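Local coordinates for protein leucine aminopeptidase 1, chloroplastic (Solanum lycopersicum, PDB 4KSI) that removes N-terminal amino acids, preferably leucine, from peptides as a magnesium-dependent homohexamer of the M17 peptidase family, regulates wound signalling and takes part in insect defence in tomato, at residues E24-K29 and E172-R177; L295-K300 and V523-R528; M365-I370 and N382-E387. All coordinates share one frame; numbering follows the deposited sequence. Where two conformers were deposited one is given.

Contact 1: E24-K29 and E172-R177; sequences ESDAPK and EDNRFR
The carboxylate of Asp26 receives the backbone N-H of Asn174 from above its plane, 48° out of it, while Arg175, whose CG lies 3.6 Å from Glu24 O, has its guanidinium held at the edge by Asp173. One face of that guanidinium carries Phe176, with CE2 lying 3.7 Å above the plane and offset toward the rim. Arg175 grips Asp173 side-on with two nitrogens, NE to OD1 at 2.8 Å and NH2 to OD2 at 2.8 Å, and NH2 also donates to Glu218 O. Residues 172-177 fall in the N-terminal, macro-like region of the M17 aminopeptidases, in the loop after helix 152-170 and before strand 187-191. Residues 24-29 lead into strand 31-35, its parallel neighbour in the sheet, and the contact joins the two approaches beside helix 197-221. It turns on a single direct hydrogen bond, Asn174 N to Asp26 OD2 at 2.8 Å, with an N-H...O angle of 154°. Asp26 CG stands beside its own backbone N, chi1 -59°, an orientation that sends OD2 to the start of the type I turn Asn174-Arg177. Asp26 CB meanwhile lies 3.1 Å from Glu172 O, and a water joins Asp26 O to Glu172 N. Replacing Asp26 by an alanine would probably leave the Asn174 N-H without its acceptor, with the water-bridged link remaining. Asp26 OD2 also lies 4.4 Å from Asp173 OD1, a like-charge approach that the salt bridge to Arg175 probably softens. One residue before Asp26, Ser25 OG accepts from Ala27 N at 3.1 Å in an ST turn, and is bonded besides to Glu218.

Contact 2: L295-K300 and V523-R528; sequences LALVGK and VEWVLR. With MG (magnesium ion), chain C.
Trp525 packs against Leu295 and Leu297, and apolar contact of this kind is all that passes directly between strand and helix. With CG set anti to the backbone N (chi1 176°), the indole extends from the helix until its six-membered ring meets both leucines obliquely. Leu295 comes from the opposite direction and places CD2 3.8 Å from Trp525 CH2, with its CB close to the same carbon; its CD1 also reaches Val526. Leu297 slides past the ring, its CD2 3.7 Å from Trp525 CZ3. The other branch of Leu297, CD1, meets Val526 CG2 at 4.3 Å. Among polar contacts, Trp525 NE1 bonds to Glu438, and Arg528 grips one oxygen of Glu524 one helical turn back, through NE to OE1 at 2.8 Å and NH2 to OE1 at 3.0 Å. Metal coordination comes at the far end of the strand, where the extended Lys300 binds a magnesium ion through NZ at 2.3 Å. The axes of the strand and helix segments approach to 10.7 Å and run nearly antiparallel (172°). The C-terminal helix 519-528 thus covers one side of the central sheet of the alpha/beta M17 catalytic domain, whose strand 293-302 carries the metal ligand Lys300.

Contact 3: M365-I370 and N382-E387; sequences MRPGDI and NNTDAE. With MG (magnesium ion), chain B; MG (magnesium ion), chain C.
Gly368 and Asn382 bring the two backbones closest, their CA atoms 5.0 Å apart, where the type II turn Arg366-Asp369 lies beside the loop that continues into the type I turn Asn383-Ala386. Gly368 takes a positive phi of 97°, at which a CB would jam against the carbonyl oxygen before it. The side-chain contact is made by the methyl of Thr384, whose CG2 sits 3.6 Å from Pro367 N, touches the proline ring obliquely and lies against Met365 as well. Thr384 OG1, between the backbone N and carbonyl carbon (chi1 64°), turns instead to Gly307 O and Asn310 N. Residues 382-387 contain the start of the NTDAEGR signature of M17 peptidases and supply two of the residues of the two-magnesium site. An Asx turn, Asp385 N to Asn383 OD1 at 2.8 Å in the carbonyl plane, shapes the bend before the ligands. Asp385 binds one magnesium ion through OD1 at 2.1 Å and its backbone O at 2.3 Å, while Glu387 bridges both, OE1 at 2.0 Å from that ion and OE2 at 2.1 Å from the other; Asp305, Asp325 and Lys300 complete the protein ligands. On the first turn, Arg366 NE meets Asp369 OD1 at 2.9 Å, and Asp369 OD2 is held from opposite faces by Arg366 N and NH2. Arg366 NH1 bridges to Glu357 of a neighbouring subunit.

Overall arrangement
From the N terminus, contact 1 closes first: residues 24-29 meet 172-177, completing the loop around much of the N-terminal domain before helix 197-221 leads to the catalytic domain. Contact 2 then opens at strand 293-302 and closes only at the C-terminal helix. Contact 3 is nested inside it, closing a short loop that carries strands 370-372 and 378-380 between residues 365-370 and 382-387. Contacts 2 and 3 converge on one magnesium ion through Lys300 and Glu387. Contact 1 stays apart within the chain, its nearest atoms about 21 Å from contact 3, yet the hexamer brings them together: Phe176 packs on Ile370 of another subunit.

Contact 1: E24-K29 and E172-R177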
loop_
_atom_site.group_PDB
_atom_site.type_symbol
_atom_site.label_atom_id
_atom_site.label_comp_id
_atom_site.label_asym_id
_atom_site.label_seq_id
_atom_site.Cartn_x
_atom_site.Cartn_y
_atom_site.Cartn_z
ATOM N N GLU A 24 -14.077 -41.308 -2.636
ATOM C CA GLU A 24 -15.320 -41.478 -3.429
ATOM C C GLU A 24 -16.222 -40.219 -3.463
ATOM O O GLU A 24 -16.284 -39.464 -2.476
ATOM C CB GLU A 24 -16.118 -42.628 -2.829
ATOM C CG GLU A 24 -16.691 -43.618 -3.838
ATOM C CD GLU A 24 -15.626 -44.547 -4.428
ATOM O OE1 GLU A 24 -15.639 -45.770 -4.123
ATOM O OE2 GLU A 24 -14.769 -44.055 -5.204
ATOM N N SER A 25 -16.893 -39.966 -4.584
ATOM C CA SER A 25 -17.836 -38.836 -4.712
ATOM C C SER A 25 -18.991 -38.885 -3.668
ATOM O O SER A 25 -19.497 -39.967 -3.347
ATOM C CB SER A 25 -18.425 -38.776 -6.130
ATOM O OG SER A 25 -19.630 -38.014 -6.153
ATOM N N ASP A 26 -19.375 -37.708 -3.146
ATOM C CA ASP A 26 -20.547 -37.569 -2.256
ATOM C C ASP A 26 -21.821 -37.060 -2.931
ATOM O O ASP A 26 -22.698 -36.560 -2.207
ATOM C CB ASP A 26 -20.242 -36.668 -1.036
ATOM C CG ASP A 26 -19.075 -37.209 -0.204
ATOM O OD1 ASP A 26 -19.329 -38.169 0.581
ATOM O OD2 ASP A 26 -17.915 -36.693 -0.373
ATOM N N ALA A 27 -21.929 -37.151 -4.275
ATOM C CA ALA A 27 -23.186 -36.771 -4.980
ATOM C C ALA A 27 -24.364 -37.430 -4.236
ATOM O O ALA A 27 -24.264 -38.617 -3.858
ATOM C CB ALA A 27 -23.173 -37.196 -6.446
ATOM N N PRO A 28 -25.440 -36.657 -3.948
ATOM C CA PRO A 28 -26.563 -37.287 -3.190
ATOM C C PRO A 28 -27.194 -38.512 -3.900
ATOM O O PRO A 28 -27.134 -38.593 -5.138
ATOM C CB PRO A 28 -27.582 -36.124 -3.027
ATOM C CG PRO A 28 -26.775 -34.873 -3.099
ATOM C CD PRO A 28 -25.559 -35.180 -3.977
ATOM N N LYS A 29 -27.733 -39.469 -3.126
ATOM C CA LYS A 29 -28.486 -40.590 -3.691
ATOM C C LYS A 29 -29.901 -40.709 -3.105
ATOM O O LYS A 29 -30.153 -41.527 -2.252
ATOM C CB LYS A 29 -27.690 -41.864 -3.517
ATOM C CG LYS A 29 -26.424 -41.822 -4.377
ATOM C CD LYS A 29 -25.343 -42.809 -3.909
ATOM C CE LYS A 29 -24.656 -42.344 -2.626
ATOM N NZ LYS A 29 -23.510 -43.266 -2.375
ATOM N N GLU A 172 -22.654 -32.614 0.588
ATOM C CA GLU A 172 -21.470 -32.151 1.302
ATOM C C GLU A 172 -20.254 -32.805 0.630
ATOM O O GLU A 172 -20.169 -33.997 0.562
ATOM C CB GLU A 172 -21.531 -32.515 2.794
ATOM C CG GLU A 172 -20.659 -31.608 3.679
ATOM C CD GLU A 172 -20.607 -32.009 5.196
ATOM O OE1 GLU A 172 -20.636 -33.224 5.586
ATOM O OE2 GLU A 172 -20.497 -31.071 6.024
ATOM N N ASP A 173 -19.319 -32.019 0.135
ATOM C CA ASP A 173 -18.206 -32.552 -0.624
ATOM C C ASP A 173 -17.067 -32.942 0.353
ATOM O O ASP A 173 -16.357 -32.073 0.844
ATOM C CB ASP A 173 -17.740 -31.498 -1.604
ATOM C CG ASP A 173 -16.724 -32.041 -2.613
ATOM O OD1 ASP A 173 -16.249 -33.199 -2.494
ATOM O OD2 ASP A 173 -16.379 -31.305 -3.554
ATOM N N ASN A 174 -16.869 -34.232 0.595
ATOM C CA ASN A 174 -15.869 -34.683 1.535
ATOM C C ASN A 174 -14.740 -35.449 0.869
ATOM O O ASN A 174 -14.019 -36.183 1.548
ATOM C CB ASN A 174 -16.499 -35.527 2.656
ATOM C CG ASN A 174 -17.427 -34.701 3.550
ATOM O OD1 ASN A 174 -18.513 -35.134 3.846
ATOM N ND2 ASN A 174 -17.029 -33.517 3.925
ATOM N N ARG A 175 -14.550 -35.246 -0.433
ATOM C CA ARG A 175 -13.502 -35.970 -1.153
ATOM C C ARG A 175 -12.088 -35.713 -0.625
ATOM O O ARG A 175 -11.196 -36.551 -0.806
ATOM C CB ARG A 175 -13.587 -35.609 -2.617
ATOM C CG ARG A 175 -14.850 -36.212 -3.270
ATOM C CD ARG A 175 -14.879 -35.751 -4.747
ATOM N NE ARG A 175 -15.006 -34.276 -4.766
ATOM C CZ ARG A 175 -14.649 -33.511 -5.786
ATOM N NH1 ARG A 175 -14.180 -34.098 -6.908
ATOM N NH2 ARG A 175 -14.767 -32.181 -5.699
ATOM N N PHE A 176 -11.844 -34.548 -0.017
ATOM C CA PHE A 176 -10.455 -34.214 0.408
ATOM C C PHE A 176 -10.243 -34.133 1.906
ATOM O O PHE A 176 -9.249 -33.587 2.391
ATOM C CB PHE A 176 -10.005 -32.962 -0.324
ATOM C CG PHE A 176 -10.207 -33.066 -1.806
ATOM C CD1 PHE A 176 -9.279 -33.745 -2.605
ATOM C CD2 PHE A 176 -11.323 -32.511 -2.407
ATOM C CE1 PHE A 176 -9.481 -33.863 -3.969
ATOM C CE2 PHE A 176 -11.555 -32.665 -3.777
ATOM C CZ PHE A 176 -10.633 -33.343 -4.567
ATOM N N ARG A 177 -11.207 -34.673 2.640
ATOM C CA ARG A 177 -11.177 -34.689 4.088
ATOM C C ARG A 177 -10.918 -36.108 4.528
ATOM O O ARG A 177 -11.538 -37.041 3.996
ATOM C CB ARG A 177 -12.522 -34.262 4.669
ATOM C CG ARG A 177 -12.785 -32.786 4.579
ATOM C CD ARG A 177 -13.965 -32.381 5.439
ATOM N NE ARG A 177 -15.156 -32.122 4.643
ATOM C CZ ARG A 177 -15.681 -30.920 4.433
ATOM N NH1 ARG A 177 -16.784 -30.833 3.723
ATOM N NH2 ARG A 177 -15.125 -29.820 4.943
HETATM O O HOH W 1 -23.667 -35.557 -0.156
#

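Contact 2: L295-K300 and V523-R528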
loop_
_atom_site.group_PDB
_atom_site.type_symbol
_atom_site.label_atom_id
_atom_site.label_comp_id
_atom_site.label_asym_id
_atom_site.label_seq_id
_atom_site.Cartn_x
_atom_site.Cartn_y
_atom_site.Cartn_z
ATOM N N LEU A 295 -26.621 -23.835 -31.073
ATOM C CA LEU A 295 -26.273 -22.962 -29.964
ATOM C C LEU A 295 -24.873 -23.325 -29.471
ATOM O O LEU A 295 -24.476 -24.506 -29.569
ATOM C CB LEU A 295 -27.286 -23.180 -28.818
ATOM C CG LEU A 295 -28.772 -23.156 -29.182
ATOM C CD1 LEU A 295 -29.639 -23.558 -27.994
ATOM C CD2 LEU A 295 -29.150 -21.731 -29.655
ATOM N N ALA A 296 -24.139 -22.355 -28.916
ATOM C CA ALA A 296 -22.883 -22.690 -28.200
ATOM C C ALA A 296 -22.876 -22.134 -26.776
ATOM O O ALA A 296 -23.437 -21.062 -26.547
ATOM C CB ALA A 296 -21.675 -22.194 -28.973
ATOM N N LEU A 297 -22.320 -22.910 -25.843
ATOM C CA LEU A 297 -22.090 -22.518 -24.446
ATOM C C LEU A 297 -20.586 -22.575 -24.282
ATOM O O LEU A 297 -19.974 -23.653 -24.430
ATOM C CB LEU A 297 -22.776 -23.524 -23.469
ATOM C CG LEU A 297 -24.296 -23.646 -23.684
ATOM C CD1 LEU A 297 -24.888 -24.702 -22.739
ATOM C CD2 LEU A 297 -24.945 -22.254 -23.424
ATOM N N VAL A 298 -19.982 -21.409 -24.061
ATOM C CA VAL A 298 -18.529 -21.254 -23.951
ATOM C C VAL A 298 -18.166 -20.894 -22.503
ATOM O O VAL A 298 -18.765 -19.979 -21.922
ATOM C CB VAL A 298 -18.055 -20.172 -24.941
ATOM C CG1 VAL A 298 -16.585 -19.880 -24.752
ATOM C CG2 VAL A 298 -18.344 -20.600 -26.401
ATOM N N GLY A 299 -17.281 -21.668 -21.870
ATOM C CA GLY A 299 -16.960 -21.432 -20.455
ATOM C C GLY A 299 -15.468 -21.136 -20.316
ATOM O O GLY A 299 -14.644 -21.810 -20.945
ATOM N N LYS A 300 -15.120 -20.127 -19.515
ATOM C CA LYS A 300 -13.755 -19.819 -19.231
ATOM C C LYS A 300 -13.218 -20.952 -18.371
ATOM O O LYS A 300 -13.804 -21.293 -17.335
ATOM C CB LYS A 300 -13.674 -18.504 -18.445
ATOM C CG LYS A 300 -12.249 -18.185 -18.006
ATOM C CD LYS A 300 -12.199 -16.927 -17.133
ATOM C CE LYS A 300 -10.830 -16.800 -16.482
ATOM N NZ LYS A 300 -10.799 -15.589 -15.616
ATOM N N VAL A 523 -29.456 -24.533 -18.818
ATOM C CA VAL A 523 -30.355 -25.616 -19.235
ATOM C C VAL A 523 -31.726 -25.024 -19.593
ATOM O O VAL A 523 -32.284 -25.370 -20.622
ATOM C CB VAL A 523 -30.525 -26.678 -18.144
ATOM C CG1 VAL A 523 -31.689 -27.630 -18.515
ATOM C CG2 VAL A 523 -29.190 -27.451 -17.935
ATOM N N GLU A 524 -32.253 -24.112 -18.769
ATOM C CA GLU A 524 -33.537 -23.485 -19.104
ATOM C C GLU A 524 -33.453 -22.766 -20.451
ATOM O O GLU A 524 -34.386 -22.823 -21.244
ATOM C CB GLU A 524 -33.990 -22.461 -18.057
ATOM C CG GLU A 524 -34.408 -23.083 -16.772
ATOM C CD GLU A 524 -35.824 -23.710 -16.879
ATOM O OE1 GLU A 524 -36.661 -23.323 -17.729
ATOM O OE2 GLU A 524 -36.099 -24.634 -16.098
ATOM N N TRP A 525 -32.363 -22.048 -20.690
ATOM C CA TRP A 525 -32.224 -21.276 -21.921
ATOM C C TRP A 525 -32.221 -22.185 -23.143
ATOM O O TRP A 525 -32.906 -21.936 -24.155
ATOM C CB TRP A 525 -30.903 -20.461 -21.837
ATOM C CG TRP A 525 -30.645 -19.719 -23.098
ATOM C CD1 TRP A 525 -31.318 -18.611 -23.579
ATOM C CD2 TRP A 525 -29.657 -20.063 -24.125
ATOM N NE1 TRP A 525 -30.813 -18.237 -24.786
ATOM C CE2 TRP A 525 -29.789 -19.058 -25.161
ATOM C CE3 TRP A 525 -28.654 -21.051 -24.244
ATOM C CZ2 TRP A 525 -29.005 -19.064 -26.288
ATOM C CZ3 TRP A 525 -27.843 -21.018 -25.366
ATOM C CH2 TRP A 525 -28.033 -20.049 -26.377
ATOM N N VAL A 526 -31.494 -23.300 -23.057
ATOM C CA VAL A 526 -31.479 -24.278 -24.136
ATOM C C VAL A 526 -32.911 -24.790 -24.375
ATOM O O VAL A 526 -33.359 -24.850 -25.527
ATOM C CB VAL A 526 -30.497 -25.453 -23.827
ATOM C CG1 VAL A 526 -30.644 -26.612 -24.819
ATOM C CG2 VAL A 526 -29.073 -24.939 -23.856
ATOM N N LEU A 527 -33.627 -25.135 -23.306
ATOM C CA LEU A 527 -34.959 -25.747 -23.465
ATOM C C LEU A 527 -35.960 -24.757 -23.951
ATOM O O LEU A 527 -36.932 -25.148 -24.548
ATOM C CB LEU A 527 -35.478 -26.413 -22.173
ATOM C CG LEU A 527 -34.566 -27.539 -21.637
ATOM C CD1 LEU A 527 -35.173 -28.142 -20.374
ATOM C CD2 LEU A 527 -34.300 -28.640 -22.662
ATOM N N ARG A 528 -35.725 -23.468 -23.710
ATOM C CA ARG A 528 -36.616 -22.471 -24.255
ATOM C C ARG A 528 -36.293 -22.111 -25.712
ATOM O O ARG A 528 -37.079 -21.434 -26.331
ATOM C CB ARG A 528 -36.761 -21.247 -23.309
ATOM C CG ARG A 528 -37.484 -21.646 -22.013
ATOM C CD ARG A 528 -37.268 -20.732 -20.771
ATOM N NE ARG A 528 -37.744 -21.414 -19.537
ATOM C CZ ARG A 528 -39.016 -21.415 -19.091
ATOM N NH1 ARG A 528 -39.975 -20.742 -19.740
ATOM N NH2 ARG A 528 -39.349 -22.086 -17.977
HETATM MG MG MG C . -8.701 -15.459 -14.687
HETATM O O HOH W 2 -8.392 -13.053 -14.156
#

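Contact 3: M365-I370 and N382-E387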
loop_
_atom_site.group_PDB
_atom_site.type_symbol
_atom_site.label_atom_id
_atom_site.label_comp_id
_atom_site.label_asym_id
_atom_site.label_seq_id
_atom_site.Cartn_x
_atom_site.Cartn_y
_atom_site.Cartn_z
ATOM N N MET A 365 4.229 -15.891 -20.997
ATOM C CA MET A 365 4.021 -14.616 -21.662
ATOM C C MET A 365 4.444 -13.439 -20.774
ATOM O O MET A 365 4.166 -13.439 -19.586
ATOM C CB MET A 365 2.535 -14.500 -21.994
ATOM C CG MET A 365 2.095 -13.128 -22.447
ATOM S SD MET A 365 0.432 -13.263 -23.154
ATOM C CE MET A 365 -0.442 -13.934 -21.754
ATOM N N ARG A 366 5.076 -12.418 -21.351
ATOM C CA ARG A 366 5.482 -11.280 -20.562
ATOM C C ARG A 366 4.439 -10.211 -20.731
ATOM O O ARG A 366 3.862 -10.099 -21.829
ATOM C CB ARG A 366 6.814 -10.728 -21.086
ATOM C CG ARG A 366 8.063 -11.635 -20.980
ATOM C CD ARG A 366 9.022 -11.325 -22.156
ATOM N NE ARG A 366 8.386 -11.984 -23.244
ATOM C CZ ARG A 366 8.616 -13.240 -23.595
ATOM N NH1 ARG A 366 9.657 -13.872 -23.081
ATOM N NH2 ARG A 366 7.799 -13.825 -24.453
ATOM N N PRO A 367 4.226 -9.368 -19.705
ATOM C CA PRO A 367 3.428 -8.169 -19.896
ATOM C C PRO A 367 4.007 -7.329 -21.056
ATOM O O PRO A 367 5.210 -7.121 -21.119
ATOM C CB PRO A 367 3.585 -7.410 -18.529
ATOM C CG PRO A 367 3.881 -8.528 -17.562
ATOM C CD PRO A 367 4.796 -9.440 -18.353
ATOM N N GLY A 368 3.162 -6.822 -21.958
ATOM C CA GLY A 368 3.651 -6.038 -23.102
ATOM C C GLY A 368 3.782 -6.947 -24.373
ATOM O O GLY A 368 3.838 -6.415 -25.483
ATOM N N ASP A 369 3.791 -8.298 -24.232
ATOM C CA ASP A 369 3.862 -9.180 -25.392
ATOM C C ASP A 369 2.650 -8.927 -26.302
ATOM O O ASP A 369 1.533 -8.634 -25.816
ATOM C CB ASP A 369 3.897 -10.686 -25.013
ATOM C CG ASP A 369 5.295 -11.148 -24.493
ATOM O OD1 ASP A 369 6.258 -10.351 -24.452
ATOM O OD2 ASP A 369 5.407 -12.326 -24.107
ATOM N N ILE A 370 2.860 -9.090 -27.607
ATOM C CA ILE A 370 1.744 -8.998 -28.542
ATOM C C ILE A 370 1.379 -10.375 -29.024
ATOM O O ILE A 370 2.246 -11.065 -29.578
ATOM C CB ILE A 370 2.058 -8.060 -29.726
ATOM C CG1 ILE A 370 2.297 -6.620 -29.202
ATOM C CG2 ILE A 370 0.920 -8.148 -30.779
ATOM C CD1 ILE A 370 2.770 -5.624 -30.261
ATOM N N ASN A 382 -1.270 -5.871 -21.932
ATOM C CA ASN A 382 -0.704 -4.928 -20.977
ATOM C C ASN A 382 -0.897 -5.429 -19.569
ATOM O O ASN A 382 -0.327 -4.842 -18.654
ATOM C CB ASN A 382 -1.264 -3.474 -21.131
ATOM C CG ASN A 382 -2.763 -3.399 -20.993
ATOM O OD1 ASN A 382 -3.493 -4.278 -21.488
ATOM N ND2 ASN A 382 -3.262 -2.337 -20.317
ATOM N N ASN A 383 -1.691 -6.500 -19.365
ATOM C CA ASN A 383 -1.754 -7.119 -18.018
ATOM C C ASN A 383 -2.002 -8.608 -18.182
ATOM O O ASN A 383 -3.009 -8.985 -18.767
ATOM C CB ASN A 383 -2.874 -6.474 -17.149
ATOM C CG ASN A 383 -2.818 -6.913 -15.667
ATOM O OD1 ASN A 383 -2.639 -8.105 -15.341
ATOM N ND2 ASN A 383 -2.987 -5.932 -14.746
ATOM N N THR A 384 -1.094 -9.453 -17.728
ATOM C CA THR A 384 -1.267 -10.885 -17.978
ATOM C C THR A 384 -2.305 -11.510 -17.085
ATOM O O THR A 384 -2.599 -12.691 -17.227
ATOM C CB THR A 384 0.057 -11.685 -17.777
ATOM O OG1 THR A 384 0.463 -11.601 -16.399
ATOM C CG2 THR A 384 1.183 -11.101 -18.695
ATOM N N ASP A 385 -2.815 -10.738 -16.126
ATOM C CA ASP A 385 -3.866 -11.226 -15.262
ATOM C C ASP A 385 -5.268 -10.982 -15.876
ATOM O O ASP A 385 -6.310 -11.305 -15.278
ATOM C CB ASP A 385 -3.759 -10.598 -13.874
ATOM C CG ASP A 385 -4.671 -11.307 -12.847
ATOM O OD1 ASP A 385 -5.208 -12.454 -13.092
ATOM O OD2 ASP A 385 -4.861 -10.747 -11.785
ATOM N N ALA A 386 -5.310 -10.388 -17.070
ATOM C CA ALA A 386 -6.560 -10.346 -17.805
ATOM C C ALA A 386 -6.448 -11.393 -18.936
ATOM O O ALA A 386 -6.597 -11.077 -20.133
ATOM C CB ALA A 386 -6.846 -8.915 -18.320
ATOM N N GLU A 387 -6.211 -12.646 -18.544
ATOM C CA GLU A 387 -5.819 -13.729 -19.466
ATOM C C GLU A 387 -7.043 -14.512 -19.900
ATOM O O GLU A 387 -7.053 -15.143 -20.950
ATOM C CB GLU A 387 -4.817 -14.687 -18.759
ATOM C CG GLU A 387 -5.468 -15.702 -17.782
ATOM C CD GLU A 387 -6.202 -15.051 -16.598
ATOM O OE1 GLU A 387 -5.719 -14.058 -15.968
ATOM O OE2 GLU A 387 -7.316 -15.528 -16.265
HETATM MG MG MG B . -6.613 -13.370 -14.313
HETATM MG MG MG C . -8.701 -15.459 -14.687
HETATM O O HOH W 2 -8.392 -13.053 -14.156
#